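Local coordinates for effector protein MavE (Legionella pneumophila subsp. pneumophila, PDB 6PIR) that acts as a virulence effector needed for remodelling of the bacterium-containing vacuole through the endoplasmic reticulum and for escape from lysosomes, at residues F17-L22 with S118-S123; I12-F17 with A74-K79; D55-E60 with N114-V119; Y45-R50 with A68-I73; R50-D55 with L106-D111. All coordinates share one frame; numbering follows the deposited sequence.

Contact 1 of 5, residues F17-L22 with S118-S123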
# COMPACT_ATOMS: atom_id res chain seq x y z
N PHE A 17 -5.60 -4.04 -2.32
CA PHE A 17 -5.27 -3.50 -3.64
C PHE A 17 -3.80 -3.70 -3.99
O PHE A 17 -3.48 -3.96 -5.15
CB PHE A 17 -5.61 -2.03 -3.74
CG PHE A 17 -7.05 -1.75 -3.99
CD1 PHE A 17 -7.69 -2.29 -5.11
CD2 PHE A 17 -7.77 -0.99 -3.10
CE1 PHE A 17 -9.03 -2.03 -5.34
CE2 PHE A 17 -9.11 -0.70 -3.36
CZ PHE A 17 -9.73 -1.24 -4.49
N LEU A 18 -2.90 -3.54 -3.01
CA LEU A 18 -1.48 -3.80 -3.23
C LEU A 18 -1.27 -5.21 -3.76
O LEU A 18 -0.55 -5.43 -4.74
CB LEU A 18 -0.69 -3.60 -1.93
CG LEU A 18 0.81 -3.92 -2.01
CD1 LEU A 18 1.59 -3.04 -3.00
CD2 LEU A 18 1.46 -3.84 -0.57
N GLU A 19 -1.86 -6.20 -3.09
CA GLU A 19 -1.69 -7.59 -3.51
C GLU A 19 -2.28 -7.82 -4.89
O GLU A 19 -1.71 -8.56 -5.70
CB GLU A 19 -2.33 -8.54 -2.50
CG GLU A 19 -1.64 -8.64 -1.17
CD GLU A 19 -2.58 -9.19 -0.09
OE1 GLU A 19 -3.27 -10.18 -0.40
OE2 GLU A 19 -2.69 -8.58 1.01
N THR A 20 -3.45 -7.22 -5.16
CA THR A 20 -4.10 -7.36 -6.46
C THR A 20 -3.21 -6.80 -7.58
O THR A 20 -2.95 -7.47 -8.59
CB THR A 20 -5.46 -6.65 -6.40
OG1 THR A 20 -6.31 -7.27 -5.40
CG2 THR A 20 -6.21 -6.68 -7.74
N ILE A 21 -2.68 -5.59 -7.37
CA ILE A 21 -1.82 -4.96 -8.37
C ILE A 21 -0.57 -5.80 -8.58
O ILE A 21 -0.16 -6.06 -9.72
CB ILE A 21 -1.49 -3.52 -7.94
CG1 ILE A 21 -2.77 -2.68 -7.91
CG2 ILE A 21 -0.47 -2.86 -8.92
CD1 ILE A 21 -2.60 -1.33 -7.20
N LEU A 22 -0.00 -6.33 -7.50
CA LEU A 22 1.18 -7.18 -7.63
C LEU A 22 0.85 -8.58 -8.15
O LEU A 22 1.76 -9.38 -8.37
CB LEU A 22 1.90 -7.26 -6.28
CG LEU A 22 2.41 -5.89 -5.84
CD1 LEU A 22 3.09 -5.95 -4.46
CD2 LEU A 22 3.33 -5.27 -6.92
N SER A 118 7.45 -11.53 -2.71
CA SER A 118 7.58 -11.49 -1.25
C SER A 118 6.72 -10.41 -0.64
O SER A 118 6.13 -10.61 0.42
CB SER A 118 9.03 -11.28 -0.83
OG SER A 118 9.84 -12.40 -1.15
N VAL A 119 6.67 -9.23 -1.28
CA VAL A 119 5.81 -8.16 -0.79
C VAL A 119 4.38 -8.63 -0.76
O VAL A 119 3.66 -8.43 0.21
CB VAL A 119 5.97 -6.89 -1.64
CG1 VAL A 119 4.91 -5.87 -1.19
CG2 VAL A 119 7.38 -6.33 -1.49
N ARG A 120 3.94 -9.25 -1.86
CA ARG A 120 2.60 -9.81 -1.94
C ARG A 120 2.32 -10.71 -0.74
O ARG A 120 1.27 -10.59 -0.10
CB ARG A 120 2.47 -10.58 -3.25
CG ARG A 120 1.08 -10.88 -3.75
CD ARG A 120 1.23 -11.22 -5.25
NE ARG A 120 1.70 -12.58 -5.51
CZ ARG A 120 2.39 -12.94 -6.60
NH1 ARG A 120 2.70 -12.05 -7.53
NH2 ARG A 120 2.78 -14.21 -6.77
N GLU A 121 3.27 -11.60 -0.40
CA GLU A 121 3.03 -12.56 0.67
C GLU A 121 3.10 -11.90 2.05
O GLU A 121 2.27 -12.20 2.92
CB GLU A 121 3.99 -13.73 0.52
CG GLU A 121 3.59 -14.55 -0.71
CD GLU A 121 4.74 -15.39 -1.22
OE1 GLU A 121 5.84 -15.21 -0.67
OE2 GLU A 121 4.54 -16.20 -2.17
N ASN A 122 4.06 -11.00 2.28
CA ASN A 122 4.08 -10.19 3.49
C ASN A 122 2.73 -9.51 3.68
O ASN A 122 2.11 -9.59 4.75
CB ASN A 122 5.18 -9.11 3.41
CG ASN A 122 6.62 -9.66 3.46
OD1 ASN A 122 6.86 -10.80 3.86
ND2 ASN A 122 7.59 -8.84 3.02
N SER A 123 2.22 -8.89 2.61
CA SER A 123 0.96 -8.17 2.65
C SER A 123 -0.19 -9.10 3.00
O SER A 123 -1.02 -8.78 3.85
CB SER A 123 0.71 -7.48 1.30
OG SER A 123 -0.48 -6.73 1.35
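The guanidinium of R120 meets the carbonyl oxygen of L22 with its edge: NH1 donates to L22 O at 3.0 Å, the oxygen lying close to the plane of the group, while the N-H bends to 145° and reaches the carbonyl from a direction tilted out of the carbonyl plane. A turn at chi3 (79°) swings the tip of R120 round to this oxygen, and its CD packs beside CB of L22. The second flat group, the carboxylate of E19, accepts from S123 OG through OE2 at 2.9 Å, using the lone pair turned away from OE1; OE1 itself forms a salt bridge with R127 one turn further along helix 115-134. Helices 5-21 and 115-134 run roughly antiparallel here, at 151° between short axes 9.2 Å apart, a close helix pair of this all-helical bundle. Alongside the two polar links, an apolar patch of L18, L22 and V119 closes one flank of the interface. L22 CD1 touches V119 CG1 at 3.7 Å, and L18 brings CD2 toward the same methyl at 4.1 Å, the two side chains crossing at about a right angle. L18 CD2 also lies 4.0 Å from S123 OG.

Contact 2 of 5, residues I12-F17 with A74-K79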
# COMPACT_ATOMS: atom_id res chain seq x y z
N ILE A 12 -6.16 -2.63 5.70
CA ILE A 12 -6.65 -3.88 5.11
C ILE A 12 -7.03 -3.68 3.63
O ILE A 12 -6.68 -4.48 2.75
CB ILE A 12 -7.83 -4.41 5.92
CG1 ILE A 12 -7.34 -4.96 7.26
CG2 ILE A 12 -8.59 -5.46 5.13
CD1 ILE A 12 -8.44 -5.17 8.19
N ASN A 13 -7.74 -2.60 3.34
CA ASN A 13 -8.16 -2.38 1.95
C ASN A 13 -7.00 -2.00 1.05
O ASN A 13 -6.95 -2.37 -0.14
CB ASN A 13 -9.22 -1.29 1.91
CG ASN A 13 -10.51 -1.74 2.49
OD1 ASN A 13 -10.86 -2.92 2.40
ND2 ASN A 13 -11.25 -0.82 3.08
N SER A 14 -6.05 -1.24 1.61
CA SER A 14 -4.86 -0.86 0.86
C SER A 14 -4.01 -2.09 0.53
O SER A 14 -3.51 -2.22 -0.59
CB SER A 14 -4.08 0.15 1.70
OG SER A 14 -4.85 1.33 1.83
N LEU A 15 -3.84 -2.98 1.51
CA LEU A 15 -3.12 -4.22 1.28
C LEU A 15 -3.82 -5.09 0.26
O LEU A 15 -3.15 -5.69 -0.58
CB LEU A 15 -2.94 -4.96 2.60
CG LEU A 15 -2.07 -4.20 3.57
CD1 LEU A 15 -1.92 -5.06 4.84
CD2 LEU A 15 -0.74 -3.82 2.98
N MET A 16 -5.15 -5.15 0.29
CA MET A 16 -5.86 -5.90 -0.74
C MET A 16 -5.53 -5.37 -2.14
O MET A 16 -5.22 -6.14 -3.05
CB MET A 16 -7.35 -5.88 -0.46
CG MET A 16 -8.21 -5.90 -1.73
SD MET A 16 -9.79 -5.26 -1.26
CE MET A 16 -9.55 -3.55 -1.63
N PHE A 17 -5.60 -4.04 -2.32
CA PHE A 17 -5.27 -3.50 -3.64
C PHE A 17 -3.80 -3.70 -3.99
O PHE A 17 -3.48 -3.96 -5.15
CB PHE A 17 -5.61 -2.03 -3.74
CG PHE A 17 -7.05 -1.75 -3.99
CD1 PHE A 17 -7.69 -2.29 -5.11
CD2 PHE A 17 -7.77 -0.99 -3.10
CE1 PHE A 17 -9.03 -2.03 -5.34
CE2 PHE A 17 -9.11 -0.70 -3.36
CZ PHE A 17 -9.73 -1.24 -4.49
N ALA A 74 -4.79 5.70 -3.64
CA ALA A 74 -5.77 6.37 -4.48
C ALA A 74 -7.09 5.62 -4.49
O ALA A 74 -8.16 6.22 -4.30
CB ALA A 74 -5.22 6.49 -5.91
N LEU A 75 -7.04 4.29 -4.71
CA LEU A 75 -8.26 3.50 -4.85
C LEU A 75 -9.03 3.42 -3.53
O LEU A 75 -10.26 3.58 -3.51
CB LEU A 75 -7.91 2.10 -5.35
CG LEU A 75 -7.43 2.02 -6.82
CD1 LEU A 75 -6.81 0.67 -7.08
CD2 LEU A 75 -8.59 2.27 -7.76
N VAL A 76 -8.32 3.21 -2.43
CA VAL A 76 -9.02 3.21 -1.14
C VAL A 76 -9.56 4.60 -0.83
O VAL A 76 -10.72 4.74 -0.43
CB VAL A 76 -8.09 2.70 -0.02
CG1 VAL A 76 -8.75 2.89 1.35
CG2 VAL A 76 -7.75 1.22 -0.25
N SER A 77 -8.76 5.64 -1.03
CA SER A 77 -9.17 6.98 -0.64
C SER A 77 -10.37 7.45 -1.43
O SER A 77 -11.18 8.22 -0.91
CB SER A 77 -8.02 7.98 -0.81
OG SER A 77 -6.91 7.69 -0.00
N GLU A 78 -10.52 7.03 -2.70
CA GLU A 78 -11.65 7.57 -3.44
C GLU A 78 -13.00 6.96 -3.04
O GLU A 78 -14.03 7.44 -3.52
CB GLU A 78 -11.43 7.42 -4.95
CG GLU A 78 -11.47 6.04 -5.45
CD GLU A 78 -11.05 5.97 -6.90
OE1 GLU A 78 -11.24 4.89 -7.51
OE2 GLU A 78 -10.48 6.97 -7.39
N LYS A 79 -13.02 5.94 -2.17
CA LYS A 79 -14.29 5.42 -1.67
C LYS A 79 -15.02 6.40 -0.74
O LYS A 79 -16.23 6.28 -0.56
CB LYS A 79 -14.05 4.08 -0.94
CG LYS A 79 -15.28 3.41 -0.33
CD LYS A 79 -14.90 2.09 0.29
CE LYS A 79 -16.07 1.41 1.01
NZ LYS A 79 -15.63 0.08 1.53
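F17 and L75 meet ring against aliphatic chain, and the phenyl can be followed outward from its root. Its CB points toward helix 59-77, and chi1 of -80° sets CG opposite the carbonyl carbon, carrying the ring over to L75. CG of F17 is the first ring atom to feel that leucine, 3.9 Å from L75 CD1. Beyond it the two sides of the ring divide the work. CD1 and CE1 of F17 lie against L75 CD1, the nearer pair being CD1 to CD1 at 3.7 Å, whereas CE2 comes within 3.6 Å of L75 CB and CZ rests near the same carbon. CB of L75 sits over the ring face, 3.8 Å from the F17 ring centroid and 17° off the normal, a CH-pi contact. CD2 of F17 shares this leucine carbon and also meets V76, whose CG2 comes in at the ring edge, 3.6 Å from it.

CG2 of V76 also presses on the backbone of helix 5-21, 3.5 Å from S14 N, and touches N13 CB and S14 OG. The serine hydroxyl is already bonded to F10 O one turn back, which lets it lie beside a methyl without going unsatisfied. The contact joins helix 5-21 to the C-terminal part of helix 59-77, and its chemistry is that of dispersion and CH-pi attraction, so here the fit depends on shape more than on polar pairing.

Contact 3 of 5, residues D55-E60 with N114-V119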
# COMPACT_ATOMS: atom_id res chain seq x y z
N ASP A 55 18.91 -0.10 -1.11
CA ASP A 55 20.08 -0.22 -1.98
C ASP A 55 20.24 -1.61 -2.56
O ASP A 55 21.00 -1.77 -3.52
CB ASP A 55 21.35 0.19 -1.24
CG ASP A 55 21.32 1.64 -0.83
OD1 ASP A 55 20.60 2.42 -1.49
OD2 ASP A 55 22.04 1.99 0.12
N ASP A 56 19.52 -2.59 -2.03
CA ASP A 56 19.46 -3.94 -2.56
C ASP A 56 18.27 -4.15 -3.50
O ASP A 56 18.09 -5.26 -4.00
CB ASP A 56 19.36 -4.98 -1.44
CG ASP A 56 20.61 -5.05 -0.61
OD1 ASP A 56 21.71 -5.01 -1.19
OD2 ASP A 56 20.49 -5.15 0.63
N TRP A 57 17.44 -3.13 -3.71
CA TRP A 57 16.30 -3.20 -4.62
C TRP A 57 16.68 -2.60 -5.98
O TRP A 57 17.28 -1.53 -6.03
CB TRP A 57 15.11 -2.43 -4.04
CG TRP A 57 14.33 -3.12 -2.93
CD1 TRP A 57 14.78 -3.52 -1.70
CD2 TRP A 57 12.95 -3.49 -2.99
NE1 TRP A 57 13.74 -4.08 -0.97
CE2 TRP A 57 12.61 -4.07 -1.75
CE3 TRP A 57 11.95 -3.33 -3.96
CZ2 TRP A 57 11.31 -4.53 -1.46
CZ3 TRP A 57 10.66 -3.80 -3.68
CH2 TRP A 57 10.36 -4.39 -2.44
N SER A 58 16.30 -3.28 -7.06
CA SER A 58 16.47 -2.68 -8.38
C SER A 58 15.52 -1.50 -8.56
O SER A 58 14.50 -1.39 -7.89
CB SER A 58 16.23 -3.70 -9.48
OG SER A 58 14.87 -4.09 -9.53
N LYS A 59 15.88 -0.60 -9.49
CA LYS A 59 15.00 0.53 -9.79
C LYS A 59 13.63 0.05 -10.25
O LYS A 59 12.61 0.62 -9.87
CB LYS A 59 15.66 1.44 -10.85
CG LYS A 59 14.72 2.51 -11.44
CD LYS A 59 15.39 3.43 -12.48
CE LYS A 59 15.24 2.87 -13.88
NZ LYS A 59 15.48 3.90 -14.95
N GLU A 60 13.60 -1.01 -11.05
CA GLU A 60 12.32 -1.49 -11.57
C GLU A 60 11.43 -2.03 -10.45
O GLU A 60 10.21 -1.83 -10.47
CB GLU A 60 12.55 -2.55 -12.63
CG GLU A 60 13.13 -1.96 -13.89
CD GLU A 60 12.19 -0.98 -14.59
OE1 GLU A 60 11.00 -1.33 -14.84
OE2 GLU A 60 12.66 0.13 -14.93
N ASN A 114 12.52 -12.59 -6.48
CA ASN A 114 11.23 -12.01 -6.84
C ASN A 114 10.70 -11.23 -5.66
O ASN A 114 9.84 -11.72 -4.92
CB ASN A 114 10.26 -13.09 -7.30
CG ASN A 114 9.01 -12.52 -7.93
OD1 ASN A 114 8.64 -11.36 -7.70
ND2 ASN A 114 8.32 -13.35 -8.69
N ARG A 115 11.22 -10.02 -5.47
CA ARG A 115 10.90 -9.24 -4.28
C ARG A 115 9.43 -8.89 -4.19
O ARG A 115 8.87 -8.79 -3.09
CB ARG A 115 11.73 -7.97 -4.26
CG ARG A 115 13.21 -8.19 -4.14
CD ARG A 115 13.88 -6.93 -3.63
NE ARG A 115 15.34 -6.99 -3.68
CZ ARG A 115 16.10 -7.60 -2.79
NH1 ARG A 115 15.55 -8.24 -1.77
NH2 ARG A 115 17.43 -7.58 -2.91
N LEU A 116 8.78 -8.65 -5.34
CA LEU A 116 7.38 -8.26 -5.29
C LEU A 116 6.50 -9.44 -4.93
O LEU A 116 5.45 -9.24 -4.29
CB LEU A 116 6.98 -7.65 -6.63
CG LEU A 116 7.37 -6.15 -6.80
CD1 LEU A 116 6.85 -5.22 -5.68
CD2 LEU A 116 8.85 -5.94 -6.94
N LYS A 117 6.91 -10.66 -5.28
CA LYS A 117 6.19 -11.83 -4.78
C LYS A 117 6.28 -11.86 -3.26
O LYS A 117 5.28 -12.15 -2.56
CB LYS A 117 6.75 -13.10 -5.44
CG LYS A 117 6.03 -14.41 -5.03
CD LYS A 117 6.64 -15.67 -5.69
CE LYS A 117 6.52 -15.70 -7.22
NZ LYS A 117 6.95 -17.05 -7.79
N SER A 118 7.45 -11.53 -2.71
CA SER A 118 7.58 -11.49 -1.25
C SER A 118 6.72 -10.41 -0.64
O SER A 118 6.13 -10.61 0.42
CB SER A 118 9.03 -11.28 -0.83
OG SER A 118 9.84 -12.40 -1.15
N VAL A 119 6.67 -9.23 -1.28
CA VAL A 119 5.81 -8.16 -0.79
C VAL A 119 4.38 -8.63 -0.76
O VAL A 119 3.66 -8.43 0.21
CB VAL A 119 5.97 -6.89 -1.64
CG1 VAL A 119 4.91 -5.87 -1.19
CG2 VAL A 119 7.38 -6.33 -1.49
O HOH W 1 15.49 -5.97 -6.52
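W57 and R115 are brought face to face by their torsions: chi1 of W57, with CG opposite the carbonyl carbon, turns the indole toward helix 115-134, while R115 runs extended from CG to NE before chi4 (-81°) rotates its guanidinium nearly parallel to the ring. The planes differ by 19°. CD of R115 sits over the indole, 3.6 Å from the centroid of the W57 five-membered ring, as a CH-pi contact; CZ of R115 follows 4.7 Å from the same W57 centroid, a cation-pi stack. From above the ring, R115 NH2 donates to D56 O at 2.6 Å, a short and bent bond, with an N-H angle of 131° and the donor above the carbonyl plane. A water in the guanidinium plane accepts from NE and from S58 N, and NH1 is bonded to T110 OG1, so the three nitrogens are spread over the carbonyl of a 3-10 turn, a water and a threonine of the loop before helix 115-134.

The arrangement joins two helix starts. S58 stands at the N-cap of helix 59-77 and its hydroxyl accepts from D61 N; N114 holds the corresponding place before helix 115-134, its OD1 accepting from K117 N at 3.1 Å. The six-membered side of the indole reaches deeper into the bundle, where V119 CG2 meets W57 CH2 at the ring edge, 3.7 Å away. L116 CD2 approaches W57 CZ3 more distantly, at 4.3 Å.

Contact 4 of 5, residues Y45-R50 with A68-I73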
# COMPACT_ATOMS: atom_id res chain seq x y z
N TYR A 45 4.06 10.76 -2.35
CA TYR A 45 4.07 10.10 -1.05
C TYR A 45 5.46 9.80 -0.50
O TYR A 45 5.55 9.36 0.66
CB TYR A 45 3.27 8.80 -1.12
CG TYR A 45 1.80 9.04 -1.34
CD1 TYR A 45 1.09 9.89 -0.51
CD2 TYR A 45 1.12 8.37 -2.34
CE1 TYR A 45 -0.26 10.12 -0.73
CE2 TYR A 45 -0.21 8.57 -2.55
CZ TYR A 45 -0.91 9.45 -1.74
OH TYR A 45 -2.26 9.66 -1.95
N GLN A 46 6.53 9.99 -1.28
CA GLN A 46 7.89 9.66 -0.86
C GLN A 46 8.00 8.20 -0.40
O GLN A 46 8.55 7.90 0.65
CB GLN A 46 8.37 10.59 0.27
CG GLN A 46 8.16 12.08 0.09
CD GLN A 46 8.51 12.82 1.38
OE1 GLN A 46 8.09 12.41 2.47
NE2 GLN A 46 9.29 13.88 1.26
N ILE A 47 7.46 7.28 -1.20
CA ILE A 47 7.46 5.87 -0.79
C ILE A 47 8.87 5.29 -0.89
O ILE A 47 9.28 4.51 -0.01
CB ILE A 47 6.45 5.08 -1.64
CG1 ILE A 47 5.05 5.67 -1.47
CG2 ILE A 47 6.45 3.61 -1.27
CD1 ILE A 47 4.08 5.37 -2.61
N ASN A 48 9.64 5.71 -1.90
CA ASN A 48 11.01 5.22 -2.10
C ASN A 48 11.84 5.27 -0.83
O ASN A 48 12.56 4.32 -0.49
CB ASN A 48 11.70 6.04 -3.19
CG ASN A 48 11.56 5.43 -4.56
OD1 ASN A 48 11.17 4.27 -4.68
ND2 ASN A 48 11.86 6.20 -5.60
N SER A 49 11.74 6.36 -0.08
CA SER A 49 12.62 6.48 1.09
C SER A 49 12.29 5.50 2.21
O SER A 49 13.11 5.34 3.13
CB SER A 49 12.54 7.90 1.64
OG SER A 49 11.25 8.14 2.15
N ARG A 50 11.14 4.85 2.18
CA ARG A 50 10.70 3.97 3.26
C ARG A 50 10.97 2.49 2.99
O ARG A 50 10.65 1.63 3.81
CB ARG A 50 9.21 4.23 3.51
CG ARG A 50 8.92 5.67 3.99
CD ARG A 50 7.48 6.13 3.71
NE ARG A 50 7.07 7.27 4.53
CZ ARG A 50 7.42 8.53 4.30
NH1 ARG A 50 8.19 8.82 3.24
NH2 ARG A 50 7.01 9.51 5.10
N ALA A 68 2.43 0.71 -7.07
CA ALA A 68 1.32 -0.06 -6.54
C ALA A 68 0.78 0.54 -5.25
O ALA A 68 -0.43 0.57 -5.03
CB ALA A 68 1.72 -1.51 -6.33
N ILE A 69 1.67 0.98 -4.36
CA ILE A 69 1.23 1.62 -3.12
C ILE A 69 0.43 2.89 -3.42
O ILE A 69 -0.60 3.15 -2.80
CB ILE A 69 2.43 1.93 -2.20
CG1 ILE A 69 3.01 0.65 -1.59
CG2 ILE A 69 1.99 2.88 -1.08
CD1 ILE A 69 2.14 -0.01 -0.49
N ALA A 70 0.97 3.75 -4.30
CA ALA A 70 0.27 5.00 -4.60
C ALA A 70 -1.09 4.72 -5.21
O ALA A 70 -2.09 5.38 -4.86
CB ALA A 70 1.13 5.89 -5.52
N GLU A 71 -1.18 3.69 -6.06
CA GLU A 71 -2.45 3.32 -6.67
C GLU A 71 -3.40 2.77 -5.64
O GLU A 71 -4.60 3.04 -5.69
CB GLU A 71 -2.22 2.29 -7.78
CG GLU A 71 -1.57 2.92 -9.03
CD GLU A 71 -0.68 1.96 -9.80
OE1 GLU A 71 -0.79 0.73 -9.65
OE2 GLU A 71 0.15 2.43 -10.58
N ALA A 72 -2.88 1.97 -4.71
CA ALA A 72 -3.70 1.42 -3.64
C ALA A 72 -4.29 2.53 -2.79
O ALA A 72 -5.49 2.53 -2.50
CB ALA A 72 -2.86 0.47 -2.78
N ILE A 73 -3.46 3.51 -2.41
CA ILE A 73 -3.95 4.64 -1.60
C ILE A 73 -5.03 5.41 -2.36
O ILE A 73 -6.07 5.77 -1.79
CB ILE A 73 -2.79 5.55 -1.19
CG1 ILE A 73 -1.83 4.83 -0.26
CG2 ILE A 73 -3.29 6.85 -0.56
CD1 ILE A 73 -0.53 5.53 -0.08
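Y45 packs closely against I73 of helix 59-77. I73 CG2 lies 3.3 Å from Y45 OH, and I73 CD1 covers one ring face off-centre, 4.1 Å from the Y45 centroid, as a CH-pi contact. CB of A70 sits at the ring edge, 4.0 Å from Y45 CD2. Next to this, I47 sends CD1 to I69 CG2 at 3.6 Å. I69 presents that methyl because its chi1 of -72° leaves CG2 opposite the backbone N.

Y45 is the tyrosine of the NPxY motif, inferred to serve recognition by phosphotyrosine-binding domains. In this crystal the residue is partly exposed, its ring against the helix, with R95 of helix 85-106 also touching it.

The solvent side is built differently. Around I47 the loop is braced by bonds of its own: Q46 O accepts from R50 NH1 at 2.8 Å and from S49 OG, the two donors arriving from opposite faces of the carbonyl plane, while NH2 of R50 reaches D100 of helix 85-106 in a salt bridge.

Contact 5 of 5, residues R50-D55 with L106-D111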
# COMPACT_ATOMS: atom_id res chain seq x y z
N ARG A 50 11.14 4.85 2.18
CA ARG A 50 10.70 3.97 3.26
C ARG A 50 10.97 2.49 2.99
O ARG A 50 10.65 1.63 3.81
CB ARG A 50 9.21 4.23 3.51
CG ARG A 50 8.92 5.67 3.99
CD ARG A 50 7.48 6.13 3.71
NE ARG A 50 7.07 7.27 4.53
CZ ARG A 50 7.42 8.53 4.30
NH1 ARG A 50 8.19 8.82 3.24
NH2 ARG A 50 7.01 9.51 5.10
N ILE A 51 11.54 2.16 1.83
CA ILE A 51 11.80 0.77 1.49
C ILE A 51 12.98 0.23 2.29
O ILE A 51 14.05 0.83 2.32
CB ILE A 51 12.07 0.65 -0.02
CG1 ILE A 51 10.81 1.00 -0.80
CG2 ILE A 51 12.52 -0.76 -0.38
CD1 ILE A 51 10.97 0.97 -2.35
N THR A 52 12.77 -0.91 2.94
CA THR A 52 13.84 -1.56 3.70
C THR A 52 14.92 -2.11 2.79
O THR A 52 14.65 -2.84 1.83
CB THR A 52 13.26 -2.68 4.54
OG1 THR A 52 12.35 -2.09 5.47
CG2 THR A 52 14.36 -3.42 5.28
N ASN A 53 16.17 -1.78 3.13
CA ASN A 53 17.34 -2.19 2.37
C ASN A 53 17.18 -1.80 0.91
O ASN A 53 17.35 -2.60 0.00
CB ASN A 53 17.62 -3.68 2.53
CG ASN A 53 18.03 -4.03 3.96
OD1 ASN A 53 18.67 -3.22 4.66
ND2 ASN A 53 17.66 -5.23 4.40
N ALA A 54 16.83 -0.53 0.71
CA ALA A 54 16.50 -0.03 -0.61
C ALA A 54 17.66 -0.13 -1.59
O ALA A 54 17.44 -0.21 -2.80
CB ALA A 54 16.02 1.42 -0.48
N ASP A 55 18.91 -0.10 -1.11
CA ASP A 55 20.08 -0.22 -1.98
C ASP A 55 20.24 -1.61 -2.56
O ASP A 55 21.00 -1.77 -3.52
CB ASP A 55 21.35 0.19 -1.24
CG ASP A 55 21.32 1.64 -0.83
OD1 ASP A 55 20.60 2.42 -1.49
OD2 ASP A 55 22.04 1.99 0.12
N LEU A 106 6.43 -4.18 4.93
CA LEU A 106 6.11 -4.86 3.68
C LEU A 106 7.34 -5.12 2.83
O LEU A 106 7.39 -6.12 2.10
CB LEU A 106 5.10 -4.02 2.88
CG LEU A 106 3.68 -3.85 3.45
CD1 LEU A 106 3.03 -2.70 2.74
CD2 LEU A 106 2.84 -5.11 3.31
N THR A 107 8.35 -4.25 2.90
CA THR A 107 9.54 -4.36 2.05
C THR A 107 10.69 -5.08 2.74
O THR A 107 11.78 -5.21 2.16
CB THR A 107 10.01 -2.97 1.60
OG1 THR A 107 10.31 -2.16 2.75
CG2 THR A 107 8.91 -2.28 0.76
N ALA A 108 10.47 -5.62 3.94
CA ALA A 108 11.49 -6.33 4.68
C ALA A 108 11.50 -7.80 4.29
O ALA A 108 10.46 -8.36 3.93
CB ALA A 108 11.23 -6.20 6.19
N ASN A 109 12.69 -8.44 4.39
CA ASN A 109 12.86 -9.89 4.23
C ASN A 109 12.36 -10.39 2.88
O ASN A 109 11.79 -11.47 2.79
CB ASN A 109 12.20 -10.70 5.34
CG ASN A 109 12.77 -10.40 6.69
OD1 ASN A 109 13.98 -10.39 6.87
ND2 ASN A 109 11.90 -10.17 7.67
N THR A 110 12.53 -9.59 1.83
CA THR A 110 12.07 -10.03 0.53
C THR A 110 13.12 -10.89 -0.16
O THR A 110 14.33 -10.75 0.05
CB THR A 110 11.69 -8.86 -0.38
OG1 THR A 110 12.83 -8.03 -0.64
CG2 THR A 110 10.52 -8.07 0.25
N ASP A 111 12.64 -11.82 -0.96
CA ASP A 111 13.52 -12.72 -1.66
C ASP A 111 14.01 -12.05 -2.95
O ASP A 111 13.18 -11.65 -3.77
CB ASP A 111 12.78 -14.02 -1.90
CG ASP A 111 13.60 -15.05 -2.65
OD1 ASP A 111 14.72 -14.79 -3.13
OD2 ASP A 111 13.14 -16.20 -2.68
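T52 and T107 face each other obliquely, with the backbone of T52 rather than its side chain making the decisive bond. T52 N donates to T107 OG1 at 2.8 Å, with an almost straight N-H angle of 176°. The hydroxyl occupies this spot because chi1 of T107 (59°) places OG1 between its own backbone N and carbonyl carbon. The same oxygen is bonded to V103 O, so it bridges the loop to the last turn of helix 85-106. T52 OG1 is turned to another carbonyl, that of P104.

On the apolar side, I51 crosses T107 at about a right angle. Its CG2 comes to 3.9 Å from T107 CB, and T107 CG2 lies 4.1 Å from both CG1 and CG2 of the isoleucine, a loose fit of branched chains. T52 CG2 rests 4.1 Å from A108 CA.

Both segments are loops, one leading from helix 26-36 to helix 59-77, the other from helix 85-106 to helix 115-134. I51 and T107 both touch F65 of helix 59-77 and W57 just before it, while T110 packs on S118 and V119 of helix 115-134.

How the contacts relate
From the N terminus, helix 5-21 enters contact 2, which closes a loop to the end of helix 59-77, and then contact 1, which closes the widest loop, to helix 115-134. These two cross, sharing F17. The loop after helix 26-36 follows: contact 4 folds it back on helix 59-77 and lies within the spans of both contacts 1 and 2. Contact 5 ties the same loop to the one after helix 85-106, staying inside contact 1 but crossing contacts 2, 3 and 4. Contact 3, like contact 1, finishes on helix 115-134, sharing S118 and V119. Contacts 3 and 5, centres about 7 Å apart, join loops at one end; contact 2 lies on the opposite side of the chain's centre.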